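Local coordinates for alginate biosynthesis protein AlgX (Pseudomonas aeruginosa, PDB 4KNC) that takes part in the O-acetylation of the exopolysaccharide alginate and protects the polymer from degradation as it crosses the periplasm, at residues A22-Y27 with F35-Q40; L53-G58 with E108-N113; V82-P87 with P129-L134; Q86-L91 with F298-D303. All blocks are in the same frame, centred on the assembly; numbering follows the deposited sequence.

How the contacts relate
All four contacts belong to the N-terminal SGNH hydrolase-like domain. Contact 1 closes first along the chain, tying an N-terminal loop to the start of strand 38-40; it touches none of the others, though its nearest atoms come within about 4 Å of contact 2. Contact 2 alternates in sequence with contacts 3 and 4, which start from the same stretch; the three centres lie 10 to 14 Å apart. Contacts 3 and 4 share Gln-86 and Pro-87, where strand 80-85 of the parallel sheet leads to helix 89-93. Contact 2 adds helix 107-123 beside them. The Gln-86 side chain lies about 6 Å from that of His-150 and 8 Å from that of Ser-243, both inferred catalytic residues.

Contact 1 (A22-Y27 with F35-Q40); sequences AYDSRY and FTHLVQ
With CG lying between the backbone N and the carbonyl carbon (chi1 73°), the His-37 imidazole is turned toward Asp-24, whose own CG sits beside its backbone N and brings the carboxylate up to the ring. ND1 of His-37 donates to OD1 of Asp-24 over 2.6 Å, with an N-H...O angle of 148°. The acceptor lies close to the imidazole plane, whereas the donor approaches the syn side of the carboxylate from somewhat out of its plane; such a bond would tend to favour a charged imidazole. Over one ring face, Ala-22 O stands 3.4 Å from His-37 CE1. The pair joins a short 3-10 turn that includes Asp-24 to the chain entering strand 38-40, the first strand of a two-stranded antiparallel sheet in the SGNH hydrolase-like domain. The peptide bond between Thr-36 and His-37 is cis, and these two residues lie over one face of the buried Tyr-27 ring: His-37 CA makes a CH-pi contact 3.9 Å from the ring centroid, with Thr-36 CA 4.2 Å from the same point. Beyond them, the Tyr-27 hydroxyl accepts a nearly straight hydrogen bond from Leu-38 N (3.0 Å, 171°) and is also bonded to Ala-21 O, which fixes the far end of the ring. Thr-36 OG1 packs against Tyr-27 CB at 3.4 Å and is itself bonded to Gly-33 O.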
# COMPACT_ATOMS: atom_id res chain seq x y z
N ALA A 22 -24.11 4.69 -18.02
CA ALA A 22 -24.32 3.26 -17.78
C ALA A 22 -23.39 2.31 -18.58
O ALA A 22 -23.49 1.11 -18.43
CB ALA A 22 -25.77 2.90 -18.02
N TYR A 23 -22.51 2.84 -19.42
CA TYR A 23 -21.73 1.98 -20.33
C TYR A 23 -20.26 1.96 -20.00
O TYR A 23 -19.61 3.00 -19.99
CB TYR A 23 -21.94 2.41 -21.79
CG TYR A 23 -23.39 2.56 -22.12
CD1 TYR A 23 -24.27 1.50 -21.94
CD2 TYR A 23 -23.90 3.76 -22.58
CE1 TYR A 23 -25.61 1.63 -22.22
CE2 TYR A 23 -25.24 3.91 -22.86
CZ TYR A 23 -26.09 2.84 -22.68
OH TYR A 23 -27.43 2.97 -22.97
N ASP A 24 -19.73 0.77 -19.73
CA ASP A 24 -18.33 0.63 -19.33
C ASP A 24 -17.38 1.24 -20.34
O ASP A 24 -16.35 1.80 -19.96
CB ASP A 24 -17.96 -0.84 -19.09
CG ASP A 24 -18.57 -1.39 -17.82
OD1 ASP A 24 -19.12 -0.61 -17.04
OD2 ASP A 24 -18.50 -2.62 -17.61
N SER A 25 -17.73 1.16 -21.62
CA SER A 25 -16.86 1.68 -22.67
C SER A 25 -16.78 3.22 -22.66
O SER A 25 -15.88 3.80 -23.25
CB SER A 25 -17.32 1.18 -24.03
OG SER A 25 -18.72 1.35 -24.18
N ARG A 26 -17.72 3.86 -21.98
CA ARG A 26 -17.68 5.32 -21.85
C ARG A 26 -16.57 5.76 -20.88
O ARG A 26 -16.15 6.92 -20.90
CB ARG A 26 -19.06 5.84 -21.40
CG ARG A 26 -19.18 7.35 -21.16
CD ARG A 26 -18.93 8.20 -22.44
NE ARG A 26 -18.92 9.63 -22.12
CZ ARG A 26 -17.85 10.30 -21.70
NH1 ARG A 26 -16.69 9.66 -21.56
NH2 ARG A 26 -17.93 11.60 -21.43
N TYR A 27 -16.08 4.83 -20.06
CA TYR A 27 -15.05 5.14 -19.05
C TYR A 27 -13.67 4.76 -19.57
O TYR A 27 -12.93 4.03 -18.91
CB TYR A 27 -15.34 4.42 -17.72
CG TYR A 27 -16.64 4.84 -17.08
CD1 TYR A 27 -17.86 4.46 -17.64
CD2 TYR A 27 -16.67 5.64 -15.94
CE1 TYR A 27 -19.06 4.86 -17.10
CE2 TYR A 27 -17.87 6.05 -15.38
CZ TYR A 27 -19.06 5.65 -15.97
OH TYR A 27 -20.28 6.02 -15.45
N PHE A 35 -13.87 4.80 -12.04
CA PHE A 35 -15.29 4.90 -11.69
C PHE A 35 -16.21 3.91 -12.41
O PHE A 35 -17.43 3.94 -12.22
CB PHE A 35 -15.79 6.33 -11.91
CG PHE A 35 -14.92 7.37 -11.27
CD1 PHE A 35 -15.03 7.65 -9.92
CD2 PHE A 35 -13.97 8.06 -12.02
CE1 PHE A 35 -14.21 8.62 -9.32
CE2 PHE A 35 -13.14 9.01 -11.43
CZ PHE A 35 -13.26 9.30 -10.08
N THR A 36 -15.63 3.03 -13.21
CA THR A 36 -16.37 2.15 -14.11
C THR A 36 -17.31 1.14 -13.44
O THR A 36 -16.86 0.36 -12.61
CB THR A 36 -15.36 1.34 -14.95
OG1 THR A 36 -14.31 2.21 -15.38
CG2 THR A 36 -16.04 0.70 -16.15
N HIS A 37 -18.61 1.19 -13.74
CA HIS A 37 -19.29 2.37 -14.26
C HIS A 37 -20.24 2.83 -13.13
O HIS A 37 -20.56 2.05 -12.22
CB HIS A 37 -20.03 2.07 -15.58
CG HIS A 37 -21.28 1.25 -15.42
ND1 HIS A 37 -21.35 -0.08 -15.79
CD2 HIS A 37 -22.52 1.58 -14.97
CE1 HIS A 37 -22.56 -0.54 -15.55
NE2 HIS A 37 -23.29 0.44 -15.05
N LEU A 38 -20.68 4.08 -13.17
CA LEU A 38 -21.43 4.65 -12.05
C LEU A 38 -22.92 4.35 -12.13
O LEU A 38 -23.50 4.45 -13.20
CB LEU A 38 -21.23 6.16 -11.97
CG LEU A 38 -19.80 6.63 -11.69
CD1 LEU A 38 -19.69 8.11 -12.05
CD2 LEU A 38 -19.42 6.39 -10.21
N VAL A 39 -23.51 3.97 -11.00
CA VAL A 39 -24.95 3.80 -10.90
C VAL A 39 -25.49 4.63 -9.73
O VAL A 39 -24.82 4.81 -8.72
CB VAL A 39 -25.39 2.32 -10.76
CG1 VAL A 39 -25.00 1.54 -11.99
CG2 VAL A 39 -24.79 1.68 -9.52
N GLN A 40 -26.70 5.14 -9.92
CA GLN A 40 -27.35 6.04 -8.98
C GLN A 40 -28.13 5.23 -7.98
O GLN A 40 -29.06 4.52 -8.34
CB GLN A 40 -28.33 6.96 -9.73
CG GLN A 40 -29.12 7.93 -8.86
CD GLN A 40 -28.28 9.11 -8.38
OE1 GLN A 40 -27.93 10.01 -9.15
NE2 GLN A 40 -27.95 9.11 -7.08
O HOH W 1 -12.68 0.90 -17.65

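Contact 2 (L53-G58 with E108-N113); sequences LRTDFG and ELAKKN
Asn-113 and Phe-57 meet at about a right angle, with the amide and ring planes 60° apart. It is Asn-113 CB that lies at the ring edge, 4.0 Å from Phe-57 CD2, while the amide points on to the loop backbone. There ND2 of Asn-113 donates to Thr-55 O over 2.8 Å at 165°; the oxygen lies near the amide plane, but the nitrogen is tilted out of the carbonyl plane. Phe-57 carries its CG beside its backbone N (chi1 -65°), which brings the CD2/CE2 side of the ring to the helix, CE2 within 3.3 Å of Ala-110 O. Next to it, the small side chain of Ala-110 lets the backbones close in: its CA is 3.9 Å from Thr-55 CA, and its CB is 3.5 Å from Arg-54 O. On the outer flank, Leu-109 reaches Thr-55 obliquely through CD2, 4.0 Å from Thr-55 CB. Leu-91 of helix 89-93 packs on both Phe-57 and Ala-110. The arrangement is surface packing away from the active site, in which the irregular chain between strand 46-48 and helix 61-76 is pinned across helix 107-123 of the SGNH hydrolase-like domain by an asparagine side chain that bonds to its backbone.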
# COMPACT_ATOMS: atom_id res chain seq x y z
N LEU A 53 -19.27 -3.18 -6.53
CA LEU A 53 -20.25 -4.26 -6.62
C LEU A 53 -19.63 -5.53 -7.16
O LEU A 53 -20.32 -6.40 -7.68
CB LEU A 53 -21.43 -3.84 -7.51
CG LEU A 53 -22.20 -2.61 -7.03
CD1 LEU A 53 -23.36 -2.28 -7.96
CD2 LEU A 53 -22.69 -2.83 -5.60
N ARG A 54 -18.31 -5.62 -7.02
CA ARG A 54 -17.60 -6.78 -7.53
C ARG A 54 -17.88 -7.98 -6.64
O ARG A 54 -18.22 -7.82 -5.46
CB ARG A 54 -16.10 -6.51 -7.60
CG ARG A 54 -15.41 -6.43 -6.24
CD ARG A 54 -13.94 -6.76 -6.41
NE ARG A 54 -13.14 -5.63 -6.84
CZ ARG A 54 -12.11 -5.69 -7.68
NH1 ARG A 54 -11.73 -6.84 -8.22
NH2 ARG A 54 -11.47 -4.58 -7.98
N THR A 55 -17.72 -9.18 -7.21
CA THR A 55 -17.82 -10.43 -6.46
C THR A 55 -16.52 -11.19 -6.45
O THR A 55 -16.41 -12.23 -5.80
CB THR A 55 -18.89 -11.37 -7.04
OG1 THR A 55 -18.59 -11.63 -8.42
CG2 THR A 55 -20.29 -10.75 -6.93
N ASP A 56 -15.51 -10.70 -7.17
CA ASP A 56 -14.23 -11.41 -7.26
C ASP A 56 -13.20 -10.77 -6.33
O ASP A 56 -13.05 -9.57 -6.33
CB ASP A 56 -13.72 -11.38 -8.70
CG ASP A 56 -13.46 -9.97 -9.19
OD1 ASP A 56 -14.44 -9.20 -9.35
OD2 ASP A 56 -12.28 -9.62 -9.39
N PHE A 57 -12.50 -11.59 -5.54
CA PHE A 57 -11.50 -11.08 -4.59
C PHE A 57 -10.26 -11.96 -4.58
O PHE A 57 -10.30 -13.10 -5.02
CB PHE A 57 -12.10 -10.99 -3.18
CG PHE A 57 -13.22 -9.99 -3.06
CD1 PHE A 57 -12.94 -8.65 -2.89
CD2 PHE A 57 -14.54 -10.40 -3.13
CE1 PHE A 57 -13.96 -7.71 -2.81
CE2 PHE A 57 -15.57 -9.47 -3.04
CZ PHE A 57 -15.28 -8.12 -2.87
N GLY A 58 -9.14 -11.44 -4.08
CA GLY A 58 -7.93 -12.23 -3.97
C GLY A 58 -6.90 -12.01 -5.07
O GLY A 58 -6.84 -10.94 -5.69
N GLU A 108 -24.19 -12.21 -1.42
CA GLU A 108 -23.72 -13.39 -0.71
C GLU A 108 -22.47 -13.96 -1.38
O GLU A 108 -21.55 -14.42 -0.71
CB GLU A 108 -24.82 -14.46 -0.59
CG GLU A 108 -26.04 -14.03 0.24
CD GLU A 108 -25.70 -13.73 1.69
OE1 GLU A 108 -24.68 -14.25 2.18
OE2 GLU A 108 -26.44 -12.97 2.35
N LEU A 109 -22.44 -13.89 -2.70
CA LEU A 109 -21.28 -14.40 -3.43
C LEU A 109 -20.05 -13.55 -3.15
O LEU A 109 -18.95 -14.08 -2.94
CB LEU A 109 -21.55 -14.42 -4.93
CG LEU A 109 -20.40 -14.96 -5.76
CD1 LEU A 109 -20.11 -16.38 -5.30
CD2 LEU A 109 -20.73 -14.90 -7.23
N ALA A 110 -20.24 -12.23 -3.16
CA ALA A 110 -19.17 -11.29 -2.85
C ALA A 110 -18.62 -11.53 -1.44
O ALA A 110 -17.41 -11.62 -1.25
CB ALA A 110 -19.66 -9.83 -2.99
N LYS A 111 -19.52 -11.65 -0.47
CA LYS A 111 -19.13 -11.84 0.93
C LYS A 111 -18.37 -13.15 1.13
O LYS A 111 -17.36 -13.20 1.84
CB LYS A 111 -20.37 -11.80 1.82
CG LYS A 111 -20.10 -12.24 3.27
CD LYS A 111 -21.37 -12.22 4.09
CE LYS A 111 -21.11 -12.77 5.50
NZ LYS A 111 -22.32 -12.61 6.36
N LYS A 112 -18.86 -14.20 0.49
CA LYS A 112 -18.24 -15.52 0.54
C LYS A 112 -16.82 -15.44 -0.03
O LYS A 112 -15.86 -15.91 0.58
CB LYS A 112 -19.10 -16.48 -0.30
CG LYS A 112 -18.72 -17.93 -0.19
CD LYS A 112 -19.25 -18.74 -1.37
CE LYS A 112 -20.76 -18.76 -1.41
NZ LYS A 112 -21.25 -19.24 -2.74
N ASN A 113 -16.68 -14.83 -1.20
CA ASN A 113 -15.36 -14.72 -1.82
C ASN A 113 -14.38 -13.86 -1.02
O ASN A 113 -13.20 -14.21 -0.86
CB ASN A 113 -15.50 -14.25 -3.27
CG ASN A 113 -16.05 -15.34 -4.16
OD1 ASN A 113 -15.92 -16.53 -3.85
ND2 ASN A 113 -16.67 -14.95 -5.26

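Contact 3 (V82-P87 with P129-L134); sequences VVVYQP and PDFSPL
A water within this buried contact is gripped by three backbone groups: it donates to Val-83 O (2.7 Å) and to Pro-129 O (2.9 Å) and accepts from Tyr-85 N (2.9 Å). Val-83 and Tyr-85 belong to strand 80-85, an outermost strand of the parallel sheet in the SGNH hydrolase-like domain; Val-82 and Val-84 pair on the other side with strand 293-298. Just before the water, Val-83 bonds to Trp-127, so the water continues the polar link between the strand and the incoming loop, where Pro-129 has no N-H to offer. The rest of the contact is apolar. Phe-131 packs beside the strand end: CG sits beside its backbone N (chi1 -61°), placing the ring against Val-84 and Pro-87, which it crosses at about right angles. Its CZ is 3.8 Å from Val-84 CG1, and Tyr-85 O lies at the ring edge, near its plane; that oxygen is hydrogen-bonded to the hydroxyl of Tyr-114. Val-163 of helix 153-169 packs on both Val-84 and Phe-131, and Tyr-114 of helix 107-123 also touches Phe-131, setting the ring between the sheet edge and two helices. Around Phe-131, the loop is held by an Asx turn, Asp-130 OD1 accepting from Ser-132 N (2.8 Å); the same oxygen also accepts from Ser-132 OG (2.6 Å), both donors coming from the same face of the carboxylate. At the other end, Pro-129 turns its ring across Val-82, with CD 3.8 Å from Val-82 CG1.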
# COMPACT_ATOMS: atom_id res chain seq x y z
N VAL A 82 0.21 -7.47 9.92
CA VAL A 82 -1.24 -7.38 9.94
C VAL A 82 -1.71 -6.73 8.65
O VAL A 82 -1.23 -5.64 8.30
CB VAL A 82 -1.72 -6.53 11.14
CG1 VAL A 82 -3.22 -6.27 11.06
CG2 VAL A 82 -1.36 -7.20 12.46
N VAL A 83 -2.62 -7.37 7.92
CA VAL A 83 -3.18 -6.75 6.71
C VAL A 83 -4.61 -6.26 6.94
O VAL A 83 -5.48 -7.00 7.42
CB VAL A 83 -3.08 -7.66 5.43
CG1 VAL A 83 -4.06 -7.21 4.36
CG2 VAL A 83 -1.66 -7.65 4.84
N VAL A 84 -4.84 -4.99 6.64
CA VAL A 84 -6.17 -4.43 6.67
C VAL A 84 -6.69 -4.39 5.24
O VAL A 84 -6.29 -3.55 4.43
CB VAL A 84 -6.17 -3.04 7.29
CG1 VAL A 84 -7.52 -2.34 7.02
CG2 VAL A 84 -5.89 -3.15 8.80
N TYR A 85 -7.57 -5.34 4.92
CA TYR A 85 -8.09 -5.52 3.58
C TYR A 85 -9.43 -4.80 3.53
O TYR A 85 -10.47 -5.37 3.86
CB TYR A 85 -8.28 -7.01 3.33
CG TYR A 85 -8.46 -7.47 1.88
CD1 TYR A 85 -7.57 -7.10 0.88
CD2 TYR A 85 -9.50 -8.34 1.54
CE1 TYR A 85 -7.72 -7.56 -0.43
CE2 TYR A 85 -9.66 -8.81 0.24
CZ TYR A 85 -8.77 -8.41 -0.74
OH TYR A 85 -8.94 -8.88 -2.02
N GLN A 86 -9.40 -3.52 3.15
CA GLN A 86 -10.59 -2.67 3.25
C GLN A 86 -11.74 -3.25 2.42
O GLN A 86 -11.59 -3.54 1.24
CB GLN A 86 -10.26 -1.24 2.80
CG GLN A 86 -11.28 -0.19 3.29
CD GLN A 86 -11.09 1.18 2.62
OE1 GLN A 86 -10.64 1.26 1.47
NE2 GLN A 86 -11.43 2.25 3.34
N PRO A 87 -12.90 -3.46 3.05
CA PRO A 87 -14.01 -4.09 2.33
C PRO A 87 -14.70 -3.14 1.35
O PRO A 87 -14.54 -1.92 1.43
CB PRO A 87 -14.96 -4.50 3.46
CG PRO A 87 -14.65 -3.53 4.59
CD PRO A 87 -13.17 -3.30 4.50
N PRO A 129 -7.61 -8.87 10.31
CA PRO A 129 -8.91 -8.57 10.91
C PRO A 129 -10.06 -8.90 9.97
O PRO A 129 -9.97 -8.73 8.74
CB PRO A 129 -8.82 -7.06 11.15
CG PRO A 129 -7.37 -6.80 11.33
CD PRO A 129 -6.67 -7.73 10.39
N ASP A 130 -11.13 -9.40 10.56
CA ASP A 130 -12.33 -9.78 9.81
C ASP A 130 -13.37 -8.69 9.97
O ASP A 130 -13.92 -8.51 11.06
CB ASP A 130 -12.85 -11.10 10.36
CG ASP A 130 -14.09 -11.59 9.65
OD1 ASP A 130 -14.63 -10.87 8.79
OD2 ASP A 130 -14.53 -12.72 9.95
N PHE A 131 -13.67 -7.98 8.88
CA PHE A 131 -14.61 -6.86 8.93
C PHE A 131 -16.04 -7.28 8.62
O PHE A 131 -16.94 -6.44 8.61
CB PHE A 131 -14.17 -5.72 7.96
CG PHE A 131 -12.82 -5.15 8.29
CD1 PHE A 131 -12.60 -4.50 9.50
CD2 PHE A 131 -11.75 -5.28 7.40
CE1 PHE A 131 -11.35 -3.97 9.82
CE2 PHE A 131 -10.50 -4.76 7.72
CZ PHE A 131 -10.30 -4.10 8.93
N SER A 132 -16.26 -8.57 8.38
CA SER A 132 -17.61 -9.02 8.02
C SER A 132 -18.73 -8.64 9.01
O SER A 132 -19.87 -8.43 8.59
CB SER A 132 -17.64 -10.51 7.66
OG SER A 132 -17.20 -11.32 8.74
N PRO A 133 -18.43 -8.52 10.33
CA PRO A 133 -19.54 -8.02 11.15
C PRO A 133 -20.03 -6.62 10.77
O PRO A 133 -21.14 -6.25 11.17
CB PRO A 133 -18.95 -7.99 12.56
CG PRO A 133 -17.91 -9.07 12.55
CD PRO A 133 -17.31 -8.99 11.15
N LEU A 134 -19.25 -5.87 9.99
CA LEU A 134 -19.66 -4.53 9.58
C LEU A 134 -20.45 -4.52 8.28
O LEU A 134 -20.92 -3.47 7.85
CB LEU A 134 -18.44 -3.61 9.44
CG LEU A 134 -17.52 -3.57 10.65
CD1 LEU A 134 -16.39 -2.57 10.42
CD2 LEU A 134 -18.34 -3.24 11.91
O HOH W 2 -8.11 -7.23 7.11

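Contact 4 (Q86-L91 with F298-D303); sequences QPTRGL and FATHYD
Gln-86 N donates to Phe-298 O over 3.0 Å at 162°, the one direct hydrogen bond between residues 86-91 and 298-303, and it continues the backbone pairing of the two neighbouring parallel strands, in which Val-84 also bonds to Phe-298. Packing is close beside it. Thr-300 sends CG2 to within 3.3 Å of Gln-86 O, while its OG1 meets Thr-88 CG2, also at 3.3 Å, the two threonine side chains crossing at about a right angle. Thr-88 has its OG1 at chi1 55°, turned back to its own chain, where it accepts from Leu-91 N at 3.3 Å and so N-caps helix 89-93; that leaves its methyl to face Thr-300. The same Gln-86 O is also reached by a water, which donates to it (2.8 Å) and accepts from Thr-300 N (2.9 Å). By contrast, on the partly exposed side, where Ala-299 opens a type I beta turn ending at Tyr-302, the side chains meet more loosely, Ala-299 CB lying 3.9 Å from Gln-86 OE1. The Gln-86 chain runs out extended, about 6 Å from the side chain of His-150, the inferred proton acceptor. The backbone bond and the water bridge thus hold the root of a glutamine whose amide is tied through NE2 to Asn-244 OD1, the neighbour in sequence of the inferred nucleophile Ser-243.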
# COMPACT_ATOMS: atom_id res chain seq x y z
N GLN A 86 -9.40 -3.52 3.15
CA GLN A 86 -10.59 -2.67 3.25
C GLN A 86 -11.74 -3.25 2.42
O GLN A 86 -11.59 -3.54 1.24
CB GLN A 86 -10.26 -1.24 2.80
CG GLN A 86 -11.28 -0.19 3.29
CD GLN A 86 -11.09 1.18 2.62
OE1 GLN A 86 -10.64 1.26 1.47
NE2 GLN A 86 -11.43 2.25 3.34
N PRO A 87 -12.90 -3.46 3.05
CA PRO A 87 -14.01 -4.09 2.33
C PRO A 87 -14.70 -3.14 1.35
O PRO A 87 -14.54 -1.92 1.43
CB PRO A 87 -14.96 -4.50 3.46
CG PRO A 87 -14.65 -3.53 4.59
CD PRO A 87 -13.17 -3.30 4.50
N THR A 88 -15.47 -3.68 0.42
CA THR A 88 -16.06 -2.84 -0.62
C THR A 88 -17.24 -2.01 -0.10
O THR A 88 -17.83 -2.30 0.94
CB THR A 88 -16.46 -3.65 -1.87
OG1 THR A 88 -17.35 -4.72 -1.49
CG2 THR A 88 -15.21 -4.24 -2.55
N ARG A 89 -17.55 -0.94 -0.83
CA ARG A 89 -18.69 -0.11 -0.50
C ARG A 89 -19.96 -0.93 -0.67
O ARG A 89 -20.94 -0.72 0.03
CB ARG A 89 -18.72 1.14 -1.41
CG ARG A 89 -17.45 1.99 -1.26
CD ARG A 89 -17.40 3.16 -2.26
NE ARG A 89 -18.31 4.26 -1.91
CZ ARG A 89 -19.50 4.45 -2.47
NH1 ARG A 89 -19.94 3.61 -3.41
NH2 ARG A 89 -20.25 5.48 -2.10
N GLY A 90 -19.94 -1.88 -1.60
CA GLY A 90 -21.09 -2.73 -1.82
C GLY A 90 -21.33 -3.67 -0.63
O GLY A 90 -22.48 -3.83 -0.20
N LEU A 91 -20.26 -4.26 -0.09
CA LEU A 91 -20.41 -5.17 1.04
C LEU A 91 -20.88 -4.44 2.28
O LEU A 91 -21.68 -4.96 3.05
CB LEU A 91 -19.11 -5.91 1.35
CG LEU A 91 -18.74 -7.01 0.35
CD1 LEU A 91 -17.27 -7.37 0.49
CD2 LEU A 91 -19.63 -8.24 0.54
N PHE A 298 -4.81 -1.53 2.51
CA PHE A 298 -5.10 -1.28 1.10
C PHE A 298 -6.48 -1.85 0.74
O PHE A 298 -7.06 -2.62 1.51
CB PHE A 298 -4.01 -1.86 0.20
CG PHE A 298 -3.74 -3.32 0.43
CD1 PHE A 298 -2.82 -3.72 1.40
CD2 PHE A 298 -4.41 -4.30 -0.30
CE1 PHE A 298 -2.56 -5.07 1.64
CE2 PHE A 298 -4.16 -5.65 -0.07
CZ PHE A 298 -3.23 -6.04 0.90
N ALA A 299 -6.98 -1.48 -0.44
CA ALA A 299 -8.29 -1.92 -0.88
C ALA A 299 -8.25 -3.10 -1.87
O ALA A 299 -7.19 -3.61 -2.21
CB ALA A 299 -9.08 -0.75 -1.48
N THR A 300 -9.42 -3.50 -2.34
CA THR A 300 -9.57 -4.78 -3.02
C THR A 300 -9.30 -4.77 -4.53
O THR A 300 -9.44 -5.80 -5.18
CB THR A 300 -10.98 -5.36 -2.76
OG1 THR A 300 -11.98 -4.41 -3.17
CG2 THR A 300 -11.16 -5.65 -1.26
N HIS A 301 -8.92 -3.62 -5.09
CA HIS A 301 -8.75 -3.53 -6.54
C HIS A 301 -7.30 -3.65 -7.01
O HIS A 301 -7.04 -3.65 -8.20
CB HIS A 301 -9.37 -2.23 -7.10
CG HIS A 301 -8.73 -0.98 -6.58
ND1 HIS A 301 -9.01 -0.46 -5.33
CD2 HIS A 301 -7.81 -0.15 -7.13
CE1 HIS A 301 -8.30 0.64 -5.14
NE2 HIS A 301 -7.57 0.85 -6.22
N TYR A 302 -6.37 -3.73 -6.08
CA TYR A 302 -4.97 -3.80 -6.47
C TYR A 302 -4.56 -5.20 -6.87
O TYR A 302 -5.11 -6.20 -6.38
CB TYR A 302 -4.07 -3.32 -5.35
CG TYR A 302 -4.32 -1.89 -4.99
CD1 TYR A 302 -4.01 -0.86 -5.89
CD2 TYR A 302 -4.86 -1.56 -3.76
CE1 TYR A 302 -4.27 0.47 -5.56
CE2 TYR A 302 -5.10 -0.26 -3.43
CZ TYR A 302 -4.81 0.76 -4.32
OH TYR A 302 -5.07 2.06 -3.94
N ASP A 303 -3.58 -5.27 -7.76
CA ASP A 303 -3.02 -6.54 -8.19
C ASP A 303 -1.96 -6.93 -7.18
O ASP A 303 -0.86 -6.37 -7.19
CB ASP A 303 -2.39 -6.42 -9.58
CG ASP A 303 -1.56 -7.63 -9.97
OD1 ASP A 303 -1.79 -8.73 -9.42
OD2 ASP A 303 -0.66 -7.49 -10.83
O HOH W 3 -11.96 -2.58 -1.32